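Local coordinates for CdiA-CT toxin, Conserved domain protein (Yersinia pseudotuberculosis serotype O:3, PDB 4ZQU) that probably acts as a DNA-cleaving toxin of the PDDEXK nuclease clan in contact-dependent growth inhibition and is bound here by its immunity protein, at residues V34-L40 against K86-V92; I62-A66 against Y110-V116; P18-Y24 against F68-S74. All blocks are in the same frame, centred on the assembly; numbering follows the deposited sequence.

In the fold
Contact 1 lies nearest the centre of the chain and joins two parallel strands of the mixed sheet, mainly by backbone hydrogen bonds. Contact 2 sits further out, where helix 53-66 meets the end of helix 98-113. It is apolar along one side and closes with a polar pair. Contact 3 is a largely buried, aromatic patch between the 18-24 loop and the 68-74 segment, beside the immunity protein. The three meet round a few residues. Val88 of contact 1 packs on Val116 of contact 2. Ser36 OG of contact 1 hydrogen-bonds to Thr23 O of contact 3. Thr65 O of contact 2 lies by Lys86 NZ and Tyr24 OH.

Contact 1 (V34-L40 against K86-V92); sequences VVSAKSL and KEVRLAV
Lys38 and Leu90 are neighbours on one face of the sheet, their side chains running alongside each other. CD1 of Leu90 rests 3.8 Å from both CG and CD of Lys38. The lysine leaves its strand with CG anti to the backbone N (chi1 -178°) and runs extended as far as CE, which keeps its methylenes along the leucine. The chain then bends, and NZ bonds to Ser57 OG of helix 53-66. Val34 and Lys86 pair on the same face, where Val34 CG2 approaches Lys86 CG at 3.6 Å. The amine of Lys86 goes on to Thr65 O. Leu40, just past its strand, sends CD1 to CD1 of Leu90 at 4.2 Å. Val35 and Arg89 meet on the other face, which helix 3-9 partly covers. Ser36 N reaches Glu87 O in a nearly straight bond of 2.7 Å, and Arg89 N returns to Ser36 O at 2.8 Å. Ala91 N reaches Lys38 O at 3.0 Å, in the carbonyl plane. Leu40 N to Ala91 O closes the series. The strand directions differ by 21°. This is parallel pairing in the central mixed sheet, with helices packed on its faces, as expected of a PDDEXK nuclease-like fold.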
loop_
_atom_site.group_PDB
_atom_site.type_symbol
_atom_site.label_atom_id
_atom_site.label_comp_id
_atom_site.label_asym_id
_atom_site.label_seq_id
_atom_site.Cartn_x
_atom_site.Cartn_y
_atom_site.Cartn_z
ATOM N N VAL A 34 10.160 -1.606 5.118
ATOM C CA VAL A 34 9.019 -0.911 5.708
ATOM C C VAL A 34 9.294 -0.563 7.165
ATOM O O VAL A 34 9.972 -1.303 7.878
ATOM C CB VAL A 34 7.714 -1.737 5.624
ATOM C CG1 VAL A 34 7.363 -2.032 4.185
ATOM C CG2 VAL A 34 7.831 -3.023 6.414
ATOM N N VAL A 35 8.772 0.578 7.595
ATOM C CA VAL A 35 8.944 1.023 8.966
ATOM C C VAL A 35 7.605 1.391 9.588
ATOM O O VAL A 35 6.825 2.147 9.007
ATOM C CB VAL A 35 9.892 2.235 9.056
ATOM C CG1 VAL A 35 9.968 2.746 10.486
ATOM C CG2 VAL A 35 11.275 1.872 8.546
ATOM N N SER A 36 7.338 0.845 10.768
ATOM C CA SER A 36 6.167 1.237 11.539
ATOM C C SER A 36 6.586 2.059 12.751
ATOM O O SER A 36 7.312 1.572 13.619
ATOM C CB SER A 36 5.372 0.015 11.984
ATOM O OG SER A 36 4.218 0.417 12.700
ATOM N N ALA A 37 6.130 3.308 12.798
ATOM C CA ALA A 37 6.472 4.220 13.883
ATOM C C ALA A 37 5.434 4.162 14.994
ATOM O O ALA A 37 4.336 4.702 14.859
ATOM C CB ALA A 37 6.605 5.646 13.357
ATOM N N LYS A 38 5.789 3.504 16.091
ATOM C CA LYS A 38 4.911 3.413 17.250
ATOM C C LYS A 38 5.485 4.223 18.405
ATOM O O LYS A 38 6.694 4.230 18.628
ATOM C CB LYS A 38 4.713 1.951 17.664
ATOM C CG LYS A 38 3.763 1.753 18.843
ATOM C CD LYS A 38 3.574 0.280 19.184
ATOM C CE LYS A 38 2.771 0.112 20.468
ATOM N NZ LYS A 38 1.399 0.681 20.351
ATOM N N SER A 39 4.617 4.911 19.137
ATOM C CA SER A 39 5.062 5.743 20.248
ATOM C C SER A 39 4.206 5.546 21.490
ATOM O O SER A 39 2.984 5.436 21.409
ATOM C CB SER A 39 5.052 7.219 19.846
ATOM O OG SER A 39 5.450 8.042 20.930
ATOM N N LEU A 40 4.860 5.503 22.641
ATOM C CA LEU A 40 4.170 5.444 23.921
ATOM C C LEU A 40 4.557 6.649 24.761
ATOM O O LEU A 40 5.723 6.811 25.104
ATOM C CB LEU A 40 4.514 4.154 24.659
ATOM C CG LEU A 40 4.050 2.863 23.989
ATOM C CD1 LEU A 40 4.779 1.672 24.576
ATOM C CD2 LEU A 40 2.550 2.703 24.146
ATOM N N LYS A 86 11.139 -5.586 7.639
ATOM C CA LYS A 86 10.100 -4.974 8.455
ATOM C C LYS A 86 10.679 -4.503 9.781
ATOM O O LYS A 86 11.458 -5.214 10.414
ATOM C CB LYS A 86 8.951 -5.959 8.693
ATOM C CG LYS A 86 8.288 -6.457 7.416
ATOM C CD LYS A 86 7.253 -7.540 7.685
ATOM C CE LYS A 86 6.614 -8.008 6.383
ATOM N NZ LYS A 86 5.618 -9.096 6.583
ATOM N N GLU A 87 10.302 -3.301 10.198
ATOM C CA GLU A 87 10.826 -2.741 11.436
ATOM C C GLU A 87 9.803 -1.899 12.181
ATOM O O GLU A 87 9.066 -1.120 11.580
ATOM C CB GLU A 87 12.066 -1.893 11.157
ATOM C CG GLU A 87 12.655 -1.250 12.400
ATOM C CD GLU A 87 13.747 -0.259 12.084
ATOM O OE1 GLU A 87 13.809 0.208 10.928
ATOM O OE2 GLU A 87 14.547 0.050 12.991
ATOM N N VAL A 88 9.766 -2.060 13.499
ATOM C CA VAL A 88 8.970 -1.181 14.339
ATOM C C VAL A 88 9.884 -0.237 15.113
ATOM O O VAL A 88 10.732 -0.677 15.888
ATOM C CB VAL A 88 8.094 -1.965 15.327
ATOM C CG1 VAL A 88 7.236 -1.005 16.135
ATOM C CG2 VAL A 88 7.225 -2.969 14.589
ATOM N N ARG A 89 9.714 1.061 14.877
ATOM C CA ARG A 89 10.455 2.083 15.606
ATOM C C ARG A 89 9.644 2.541 16.813
ATOM O O ARG A 89 8.671 3.287 16.673
ATOM C CB ARG A 89 10.784 3.267 14.696
ATOM C CG ARG A 89 11.794 2.954 13.606
ATOM C CD ARG A 89 13.220 3.116 14.106
ATOM N NE ARG A 89 13.510 4.495 14.496
ATOM C CZ ARG A 89 13.913 5.445 13.656
ATOM N NH1 ARG A 89 14.076 5.171 12.368
ATOM N NH2 ARG A 89 14.152 6.671 14.103
ATOM N N LEU A 90 10.052 2.087 17.994
ATOM C CA LEU A 90 9.276 2.287 19.211
ATOM C C LEU A 90 9.852 3.370 20.114
ATOM O O LEU A 90 11.013 3.307 20.514
ATOM C CB LEU A 90 9.180 0.973 19.989
ATOM C CG LEU A 90 8.334 0.985 21.261
ATOM C CD1 LEU A 90 6.859 1.140 20.923
ATOM C CD2 LEU A 90 8.575 -0.277 22.074
ATOM N N ALA A 91 9.026 4.360 20.437
ATOM C CA ALA A 91 9.404 5.388 21.395
ATOM C C ALA A 91 8.807 5.074 22.765
ATOM O O ALA A 91 7.611 4.813 22.881
ATOM C CB ALA A 91 8.955 6.756 20.915
ATOM N N VAL A 92 9.648 5.085 23.796
ATOM C CA VAL A 92 9.190 4.865 25.165
ATOM C C VAL A 92 9.675 5.990 26.086
ATOM O O VAL A 92 10.780 6.507 25.917
ATOM C CB VAL A 92 9.663 3.496 25.715
ATOM C CG1 VAL A 92 9.025 2.357 24.929
ATOM C CG2 VAL A 92 11.179 3.391 25.686
#

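Contact 2 (I62-A66 against Y110-V116); sequences IDVTA and YGKNQGV
Ile62 O takes two bonds within its helix, one from Thr65 OG1 at 2.6 Å and one from Ala66 N at 3.0 Å. The hydroxyl comes at Ile62 O well off the line of the carbonyl, tilted 23° from its plane; chi1 69° turns OG1 back toward it. Thr65 OG1 also faces the partner segment, where Val116 CG2 packs against it at 3.2 Å. Ala66 CB touches Val116 CG2, at 3.9 Å. Ile62 fills the middle of the contact. Its CG2 and CD1 both sit 3.7 Å from Gly111 CA, so the helices come close here. Ile62 runs alongside Tyr110 with the side chains heading opposite ways, and CD1 is at the edge of the ring, in its plane. Gln114 CG lies over one face of that ring, toward the rim. Tyr110 OH donates to Asp63 OD1 in a very short bond of 2.5 Å. The carboxylate and ring planes stand 83° apart, and OD1 lies near the ring plane. Gly115 closes helix 98-113 in a Schellman motif, and the chain turns so that Val116 meets helix 53-66. The chemistry is split: an apolar seam ends in one phenol-carboxylate bond, whose negative charge probably strengthens the hold on the hydroxyl.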
loop_
_atom_site.group_PDB
_atom_site.type_symbol
_atom_site.label_atom_id
_atom_site.label_comp_id
_atom_site.label_asym_id
_atom_site.label_seq_id
_atom_site.Cartn_x
_atom_site.Cartn_y
_atom_site.Cartn_z
ATOM N N ILE A 62 3.151 -5.739 16.115
ATOM C CA ILE A 62 4.062 -6.693 15.485
ATOM C C ILE A 62 3.336 -7.678 14.576
ATOM O O ILE A 62 3.766 -7.932 13.452
ATOM C CB ILE A 62 4.851 -7.490 16.541
ATOM C CG1 ILE A 62 5.777 -6.563 17.326
ATOM C CG2 ILE A 62 5.657 -8.602 15.887
ATOM C CD1 ILE A 62 6.560 -7.267 18.402
ATOM N N ASP A 63 2.230 -8.229 15.066
ATOM C CA ASP A 63 1.466 -9.209 14.304
ATOM C C ASP A 63 0.967 -8.629 12.984
ATOM O O ASP A 63 0.993 -9.304 11.960
ATOM C CB ASP A 63 0.286 -9.731 15.128
ATOM C CG ASP A 63 0.730 -10.542 16.332
ATOM O OD1 ASP A 63 1.785 -11.207 16.244
ATOM O OD2 ASP A 63 0.024 -10.516 17.364
ATOM N N VAL A 64 0.528 -7.374 13.015
ATOM C CA VAL A 64 0.011 -6.710 11.823
ATOM C C VAL A 64 1.114 -6.484 10.792
ATOM O O VAL A 64 0.911 -6.689 9.595
ATOM C CB VAL A 64 -0.641 -5.359 12.170
ATOM C CG1 VAL A 64 -1.197 -4.699 10.921
ATOM C CG2 VAL A 64 -1.741 -5.558 13.192
ATOM N N THR A 65 2.282 -6.064 11.264
ATOM C CA THR A 65 3.425 -5.858 10.386
ATOM C C THR A 65 3.836 -7.168 9.727
ATOM O O THR A 65 4.171 -7.202 8.544
ATOM C CB THR A 65 4.636 -5.283 11.150
ATOM O OG1 THR A 65 5.159 -6.278 12.037
ATOM C CG2 THR A 65 4.239 -4.060 11.954
ATOM N N ALA A 66 3.795 -8.246 10.504
ATOM C CA ALA A 66 4.277 -9.550 10.056
ATOM C C ALA A 66 3.262 -10.282 9.184
ATOM O O ALA A 66 3.628 -10.917 8.199
ATOM C CB ALA A 66 4.652 -10.411 11.259
ATOM N N TYR A 110 10.037 -11.388 20.650
ATOM C CA TYR A 110 8.890 -11.947 19.949
ATOM C C TYR A 110 8.889 -11.509 18.489
ATOM O O TYR A 110 8.788 -12.338 17.585
ATOM C CB TYR A 110 7.578 -11.530 20.618
ATOM C CG TYR A 110 6.356 -11.902 19.811
ATOM C CD1 TYR A 110 5.871 -13.202 19.813
ATOM C CD2 TYR A 110 5.696 -10.956 19.037
ATOM C CE1 TYR A 110 4.757 -13.551 19.070
ATOM C CE2 TYR A 110 4.587 -11.295 18.289
ATOM C CZ TYR A 110 4.118 -12.591 18.312
ATOM O OH TYR A 110 3.010 -12.927 17.570
ATOM N N GLY A 111 9.011 -10.203 18.270
ATOM C CA GLY A 111 9.035 -9.647 16.930
ATOM C C GLY A 111 10.154 -10.211 16.076
ATOM O O GLY A 111 9.970 -10.447 14.883
ATOM N N LYS A 112 11.315 -10.434 16.687
ATOM C CA LYS A 112 12.495 -10.884 15.952
ATOM C C LYS A 112 12.281 -12.272 15.355
ATOM O O LYS A 112 12.667 -12.535 14.216
ATOM C CB LYS A 112 13.731 -10.876 16.858
ATOM C CG LYS A 112 14.827 -11.861 16.454
ATOM C CD LYS A 112 16.061 -11.753 17.352
ATOM C CE LYS A 112 16.218 -10.357 17.938
ATOM N NZ LYS A 112 17.286 -10.297 18.974
ATOM N N ASN A 113 11.653 -13.151 16.127
ATOM C CA ASN A 113 11.310 -14.478 15.642
ATOM C C ASN A 113 10.061 -14.447 14.762
ATOM O O ASN A 113 9.744 -15.422 14.082
ATOM C CB ASN A 113 11.116 -15.437 16.816
ATOM C CG ASN A 113 12.387 -15.632 17.625
ATOM O OD1 ASN A 113 13.458 -15.883 17.070
ATOM N ND2 ASN A 113 12.272 -15.524 18.946
ATOM N N GLN A 114 9.359 -13.316 14.784
ATOM C CA GLN A 114 8.250 -13.073 13.866
ATOM C C GLN A 114 8.746 -12.373 12.605
ATOM O O GLN A 114 7.956 -12.005 11.737
ATOM C CB GLN A 114 7.159 -12.234 14.535
ATOM C CG GLN A 114 6.442 -12.940 15.664
ATOM C CD GLN A 114 5.875 -14.274 15.241
ATOM O OE1 GLN A 114 6.327 -15.326 15.693
ATOM N NE2 GLN A 114 4.884 -14.241 14.360
ATOM N N GLY A 115 10.059 -12.185 12.518
ATOM C CA GLY A 115 10.675 -11.574 11.354
ATOM C C GLY A 115 10.557 -10.063 11.335
ATOM O O GLY A 115 10.644 -9.438 10.276
ATOM N N VAL A 116 10.364 -9.473 12.512
ATOM C CA VAL A 116 10.191 -8.029 12.632
ATOM C C VAL A 116 11.204 -7.425 13.601
ATOM O O VAL A 116 11.293 -7.839 14.754
ATOM C CB VAL A 116 8.767 -7.672 13.103
ATOM C CG1 VAL A 116 8.604 -6.166 13.217
ATOM C CG2 VAL A 116 7.736 -8.252 12.153
#

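Contact 3 (P18-Y24 against F68-S74); sequences PPNFKTY and FEKASLS
The aromatic pair sets the edge of Tyr24 toward the face of Phe68, with centroids 4.6 Å apart and planes at 57°. A chi1 of 178° swings the Phe68 ring under Tyr24, so that Tyr24 CE2 is over its centre, while Lys70 N lies over the opposite face. The tyrosine hydroxyl passes beside Phe68 CB and points to Thr65 O, at a separation short enough to be doubtful in detail.

The other apolar contacts centre on Phe21 and Lys22. Leu73 CD2 sits over one face of the Phe21 ring in a CH-pi contact, 4.2 Å from the centroid. Ala71 CB touches Phe21 CE2 at 3.6 Å and Lys22 CG at 3.8 Å. The bent lysine chain then takes CE past Phe68 CD1 at 4.0 Å.

Between the segments the polar link is a water, which donates to Pro19 O at 2.6 Å and is hydrogen-bonded to Ser74 OG. Both lysines instead turn their amines to the immunity chain: Lys22 NZ forms a salt bridge with Glu137 of that chain, and Lys70 NZ bonds to its Pro133 O and forms a salt bridge with its Asp121.

In the type II' turn from Phe21 to Tyr24, Phe21 and Lys22 pack on strand 70-73 and Tyr24 on Phe68. Residues 71-73 pair antiparallel with a strand of the immunity protein, so the toxin's small sheet runs on across the interface. This is beta-augmentation between toxin and immunity protein.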
loop_
_atom_site.group_PDB
_atom_site.type_symbol
_atom_site.label_atom_id
_atom_site.label_comp_id
_atom_site.label_asym_id
_atom_site.label_seq_id
_atom_site.Cartn_x
_atom_site.Cartn_y
_atom_site.Cartn_z
ATOM N N PRO A 18 0.732 7.444 3.054
ATOM C CA PRO A 18 -0.449 8.209 3.466
ATOM C C PRO A 18 -1.004 7.681 4.784
ATOM O O PRO A 18 -0.867 6.487 5.057
ATOM C CB PRO A 18 -1.435 7.987 2.313
ATOM C CG PRO A 18 -0.978 6.723 1.659
ATOM C CD PRO A 18 0.514 6.747 1.775
ATOM N N PRO A 19 -1.615 8.561 5.592
ATOM C CA PRO A 19 -2.066 8.244 6.950
ATOM C C PRO A 19 -2.862 6.945 7.055
ATOM O O PRO A 19 -3.601 6.587 6.135
ATOM C CB PRO A 19 -2.944 9.443 7.307
ATOM C CG PRO A 19 -2.358 10.558 6.530
ATOM C CD PRO A 19 -1.920 9.955 5.228
ATOM N N ASN A 20 -2.677 6.249 8.173
ATOM C CA ASN A 20 -3.416 5.034 8.489
ATOM C C ASN A 20 -3.243 3.926 7.451
ATOM O O ASN A 20 -4.176 3.165 7.182
ATOM C CB ASN A 20 -4.901 5.359 8.664
ATOM C CG ASN A 20 -5.136 6.468 9.670
ATOM O OD1 ASN A 20 -5.644 7.536 9.327
ATOM N ND2 ASN A 20 -4.763 6.221 10.919
ATOM N N PHE A 21 -2.049 3.829 6.875
ATOM C CA PHE A 21 -1.773 2.760 5.923
ATOM C C PHE A 21 -1.483 1.470 6.680
ATOM O O PHE A 21 -0.330 1.032 6.757
ATOM C CB PHE A 21 -0.596 3.113 5.014
ATOM C CG PHE A 21 -0.594 2.363 3.715
ATOM C CD1 PHE A 21 -1.062 2.964 2.560
ATOM C CD2 PHE A 21 -0.139 1.053 3.648
ATOM C CE1 PHE A 21 -1.068 2.282 1.360
ATOM C CE2 PHE A 21 -0.142 0.364 2.449
ATOM C CZ PHE A 21 -0.608 0.980 1.303
ATOM N N LYS A 22 -2.537 0.865 7.221
ATOM C CA LYS A 22 -2.403 -0.244 8.158
ATOM C C LYS A 22 -1.486 0.171 9.305
ATOM O O LYS A 22 -1.767 1.129 10.031
ATOM C CB LYS A 22 -1.859 -1.496 7.468
ATOM C CG LYS A 22 -2.836 -2.165 6.517
ATOM C CD LYS A 22 -3.490 -3.364 7.188
ATOM C CE LYS A 22 -3.596 -4.555 6.248
ATOM N NZ LYS A 22 -5.014 -4.978 6.086
ATOM N N THR A 23 -0.376 -0.542 9.441
ATOM C CA THR A 23 0.585 -0.272 10.497
ATOM C C THR A 23 1.845 0.393 9.940
ATOM O O THR A 23 2.662 0.917 10.693
ATOM C CB THR A 23 0.961 -1.565 11.227
ATOM O OG1 THR A 23 1.888 -1.277 12.279
ATOM C CG2 THR A 23 1.590 -2.544 10.254
ATOM N N TYR A 24 1.989 0.379 8.618
ATOM C CA TYR A 24 3.184 0.914 7.972
ATOM C C TYR A 24 3.100 2.425 7.789
ATOM O O TYR A 24 2.150 2.939 7.197
ATOM C CB TYR A 24 3.410 0.238 6.619
ATOM C CG TYR A 24 3.633 -1.255 6.706
ATOM C CD1 TYR A 24 4.197 -1.828 7.839
ATOM C CD2 TYR A 24 3.268 -2.090 5.660
ATOM C CE1 TYR A 24 4.398 -3.193 7.926
ATOM C CE2 TYR A 24 3.465 -3.458 5.737
ATOM C CZ TYR A 24 4.030 -4.004 6.873
ATOM O OH TYR A 24 4.230 -5.364 6.956
ATOM N N PHE A 68 1.155 -8.992 7.298
ATOM C CA PHE A 68 0.767 -8.121 6.200
ATOM C C PHE A 68 0.930 -8.817 4.850
ATOM O O PHE A 68 2.019 -9.285 4.509
ATOM C CB PHE A 68 1.589 -6.834 6.230
ATOM C CG PHE A 68 1.282 -5.891 5.105
ATOM C CD1 PHE A 68 0.307 -4.922 5.247
ATOM C CD2 PHE A 68 1.973 -5.969 3.905
ATOM C CE1 PHE A 68 0.026 -4.053 4.219
ATOM C CE2 PHE A 68 1.692 -5.104 2.871
ATOM C CZ PHE A 68 0.717 -4.144 3.029
ATOM N N GLU A 69 -0.156 -8.875 4.085
ATOM C CA GLU A 69 -0.123 -9.445 2.744
ATOM C C GLU A 69 -0.214 -8.354 1.682
ATOM O O GLU A 69 0.604 -8.294 0.763
ATOM C CB GLU A 69 -1.261 -10.450 2.556
ATOM C CG GLU A 69 -1.406 -10.957 1.124
ATOM C CD GLU A 69 -2.573 -11.912 0.956
ATOM O OE1 GLU A 69 -3.233 -12.223 1.970
ATOM O OE2 GLU A 69 -2.833 -12.347 -0.186
ATOM N N LYS A 70 -1.215 -7.491 1.819
ATOM C CA LYS A 70 -1.462 -6.440 0.843
ATOM C C LYS A 70 -2.393 -5.377 1.414
ATOM O O LYS A 70 -3.332 -5.693 2.143
ATOM C CB LYS A 70 -2.052 -7.037 -0.440
ATOM C CG LYS A 70 -2.369 -6.019 -1.523
ATOM C CD LYS A 70 -2.566 -6.685 -2.879
ATOM C CE LYS A 70 -3.770 -7.613 -2.889
ATOM N NZ LYS A 70 -4.053 -8.132 -4.257
ATOM N N ALA A 71 -2.114 -4.116 1.096
ATOM C CA ALA A 71 -2.994 -3.010 1.461
ATOM C C ALA A 71 -3.076 -2.007 0.319
ATOM O O ALA A 71 -2.057 -1.617 -0.248
ATOM C CB ALA A 71 -2.513 -2.328 2.732
ATOM N N SER A 72 -4.294 -1.602 -0.017
ATOM C CA SER A 72 -4.522 -0.632 -1.081
ATOM C C SER A 72 -5.520 0.417 -0.615
ATOM O O SER A 72 -6.700 0.121 -0.415
ATOM C CB SER A 72 -5.024 -1.324 -2.351
ATOM O OG SER A 72 -5.111 -0.413 -3.437
ATOM N N LEU A 73 -5.039 1.643 -0.438
ATOM C CA LEU A 73 -5.862 2.714 0.108
ATOM C C LEU A 73 -5.263 4.079 -0.218
ATOM O O LEU A 73 -4.052 4.200 -0.395
ATOM C CB LEU A 73 -6.014 2.541 1.622
ATOM C CG LEU A 73 -4.722 2.524 2.445
ATOM C CD1 LEU A 73 -4.577 3.809 3.250
ATOM C CD2 LEU A 73 -4.663 1.302 3.355
ATOM N N SER A 74 -6.121 5.095 -0.297
ATOM C CA SER A 74 -5.715 6.466 -0.627
ATOM C C SER A 74 -4.985 6.552 -1.965
ATOM O O SER A 74 -4.153 7.435 -2.165
ATOM C CB SER A 74 -4.830 7.055 0.477
ATOM O OG SER A 74 -5.526 7.131 1.706
HETATM O O HOH W 1 -4.962 7.830 4.275
#